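Putative signal recognition particle protein (Chaetomium thermophilum, PDB 5CK4) binds guanine nucleotides as the Arf-like GTPase beta subunit of the signal recognition particle receptor, probably acting as a molecular switch at the endoplasmic reticulum membrane. Local coordinates at residues L231-L236 with K280-M285. Sequence-based numbering, arbitrary orientation.
Sequences LVKSRL and KFEEMM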
loop_
_atom_site.group_PDB
_atom_site.type_symbol
_atom_site.label_atom_id
_atom_site.label_comp_id
_atom_site.label_asym_id
_atom_site.label_seq_id
_atom_site.Cartn_x
_atom_site.Cartn_y
_atom_site.Cartn_z
ATOM N N LEU A 231 6.942 -12.181 -9.944
ATOM C CA LEU A 231 8.333 -11.966 -9.550
ATOM C C LEU A 231 8.480 -10.793 -8.568
ATOM O O LEU A 231 9.329 -10.830 -7.673
ATOM C CB LEU A 231 9.214 -11.751 -10.787
ATOM C CG LEU A 231 9.995 -12.982 -11.236
ATOM C CD1 LEU A 231 10.712 -12.713 -12.552
ATOM C CD2 LEU A 231 10.981 -13.380 -10.146
ATOM N N VAL A 232 7.665 -9.754 -8.740
ATOM C CA VAL A 232 7.631 -8.650 -7.774
ATOM C C VAL A 232 7.281 -9.225 -6.395
ATOM O O VAL A 232 7.918 -8.909 -5.374
ATOM C CB VAL A 232 6.575 -7.575 -8.159
ATOM C CG1 VAL A 232 6.372 -6.589 -7.022
ATOM C CG2 VAL A 232 6.973 -6.828 -9.431
ATOM N N LYS A 233 6.282 -10.102 -6.380
ATOM C CA LYS A 233 5.851 -10.756 -5.141
ATOM C C LYS A 233 6.987 -11.525 -4.451
ATOM O O LYS A 233 7.236 -11.312 -3.272
ATOM C CB LYS A 233 4.663 -11.693 -5.401
ATOM C CG LYS A 233 4.120 -12.397 -4.140
ATOM C CD LYS A 233 2.917 -13.270 -4.485
ATOM C CE LYS A 233 2.124 -13.664 -3.240
ATOM N NZ LYS A 233 2.711 -14.835 -2.527
ATOM N N SER A 234 7.668 -12.411 -5.180
ATOM C CA SER A 234 8.727 -13.216 -4.572
ATOM C C SER A 234 9.954 -12.379 -4.176
ATOM O O SER A 234 10.560 -12.619 -3.133
ATOM C CB SER A 234 9.128 -14.389 -5.478
ATOM O OG SER A 234 9.719 -13.933 -6.678
ATOM N N ARG A 235 10.310 -11.390 -4.983
ATOM C CA ARG A 235 11.451 -10.534 -4.642
ATOM C C ARG A 235 11.184 -9.680 -3.403
ATOM O O ARG A 235 12.068 -9.498 -2.557
ATOM C CB ARG A 235 11.836 -9.647 -5.818
ATOM C CG ARG A 235 12.515 -10.442 -6.915
ATOM C CD ARG A 235 13.170 -9.553 -7.934
ATOM N NE ARG A 235 13.484 -10.314 -9.132
ATOM C CZ ARG A 235 13.991 -9.786 -10.242
ATOM N NH1 ARG A 235 14.245 -8.487 -10.303
ATOM N NH2 ARG A 235 14.242 -10.562 -11.286
ATOM N N LEU A 236 9.973 -9.159 -3.304
ATOM C CA LEU A 236 9.575 -8.397 -2.114
ATOM C C LEU A 236 9.545 -9.285 -0.874
ATOM O O LEU A 236 10.004 -8.880 0.200
ATOM C CB LEU A 236 8.212 -7.735 -2.313
ATOM C CG LEU A 236 8.124 -6.495 -3.227
ATOM C CD1 LEU A 236 6.680 -6.046 -3.359
ATOM C CD2 LEU A 236 8.995 -5.348 -2.727
ATOM N N LYS A 280 5.909 -14.892 3.666
ATOM C CA LYS A 280 4.975 -14.882 2.540
ATOM C C LYS A 280 3.891 -13.868 2.859
ATOM O O LYS A 280 3.485 -13.763 4.002
ATOM C CB LYS A 280 4.317 -16.256 2.348
ATOM C CG LYS A 280 5.281 -17.394 2.064
ATOM C CD LYS A 280 5.933 -17.253 0.699
ATOM C CE LYS A 280 6.853 -18.454 0.449
ATOM N NZ LYS A 280 7.320 -18.518 -0.956
ATOM N N PHE A 281 3.409 -13.127 1.867
ATOM C CA PHE A 281 2.355 -12.144 2.133
ATOM C C PHE A 281 1.111 -12.804 2.732
ATOM O O PHE A 281 0.382 -12.204 3.543
ATOM C CB PHE A 281 2.001 -11.370 0.862
ATOM C CG PHE A 281 3.039 -10.359 0.475
ATOM C CD1 PHE A 281 3.352 -9.305 1.329
ATOM C CD2 PHE A 281 3.711 -10.460 -0.732
ATOM C CE1 PHE A 281 4.316 -8.369 0.970
ATOM C CE2 PHE A 281 4.668 -9.523 -1.099
ATOM C CZ PHE A 281 4.982 -8.483 -0.242
ATOM N N GLU A 282 0.885 -14.055 2.353
ATOM C CA GLU A 282 -0.266 -14.787 2.857
ATOM C C GLU A 282 -0.232 -14.953 4.372
ATOM O O GLU A 282 -1.276 -15.091 5.027
ATOM C CB GLU A 282 -0.380 -16.156 2.181
ATOM C CG GLU A 282 -0.901 -16.089 0.743
ATOM C CD GLU A 282 0.171 -15.707 -0.275
ATOM O OE1 GLU A 282 1.341 -15.514 0.111
ATOM O OE2 GLU A 282 -0.168 -15.610 -1.477
ATOM N N GLU A 283 0.960 -14.945 4.945
ATOM C CA GLU A 283 1.055 -15.182 6.383
ATOM C C GLU A 283 0.450 -14.012 7.184
ATOM O O GLU A 283 0.099 -14.153 8.363
ATOM C CB GLU A 283 2.501 -15.476 6.773
ATOM C CG GLU A 283 3.355 -14.297 7.210
ATOM C CD GLU A 283 4.767 -14.758 7.587
ATOM O OE1 GLU A 283 5.326 -15.580 6.828
ATOM O OE2 GLU A 283 5.305 -14.328 8.636
ATOM N N MET A 284 0.282 -12.866 6.527
ATOM C CA MET A 284 -0.329 -11.704 7.181
ATOM C C MET A 284 -1.815 -11.880 7.478
ATOM O O MET A 284 -2.408 -11.080 8.226
ATOM C CB MET A 284 -0.099 -10.432 6.361
ATOM C CG MET A 284 1.390 -10.125 6.088
ATOM S SD MET A 284 2.396 -9.967 7.595
ATOM C CE MET A 284 1.709 -8.479 8.349
ATOM N N MET A 285 -2.420 -12.929 6.926
ATOM C CA MET A 285 -3.813 -13.226 7.253
ATOM C C MET A 285 -3.970 -13.659 8.711
ATOM O O MET A 285 -5.067 -13.646 9.257
ATOM C CB MET A 285 -4.400 -14.269 6.298
ATOM C CG MET A 285 -4.738 -13.686 4.930
ATOM S SD MET A 285 -6.051 -12.439 4.998
ATOM C CE MET A 285 -7.369 -13.372 5.766
#
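Lys-233 and Glu-282 meet as a bidentate ion pair, the polar half of a contact between helix 229-249 and the 3-10 segment in the loop before strand 291-295. The ammonium NZ of Lys-233 lies 3.0 Å from OE1 and 3.2 Å from OE2 of Glu-282, and each oxygen receives it through its syn lone pair, so the lysine sits in the fork of the carboxylate. The two side chains cross at about a right angle: the lysine runs extended from the helix, with CG anti to the backbone N (chi1 -178°), and bends only at its last torsion, while the glutamate folds back at chi2 (80°) to meet it. Lys-233 NZ also forms a salt bridge with Glu-237, one turn along the helix. Glu-237 in turn accepts the backbone N-H of Phe-281, a second polar tie between helix and 3-10 segment.

Apolar packing lies alongside. Phe-281 points its CB toward the helix, and the rim of its ring meets two aliphatic groups near the ring plane: CD2 is 3.9 Å from CG of Lys-233, and CZ is 3.9 Å from CB of Leu-236. The lysine and phenylalanine side chains run past each other in opposite directions. Leu-193 of helix 180-201, Ile-216 of strand 214-219 and Val-293 of strand 291-295 also touch the Phe-281 side chain, which places it between the helices and the central sheet of this P-loop GTPase fold.

A single lysine therefore serves both environments, its methylenes against a buried aromatic edge and its ammonium paired with two acidic side chains. That pairing probably stabilises the charged form of Lys-233 and may temper its repulsion from Lys-280, whose NZ lies 6.1 Å from NZ of Lys-233.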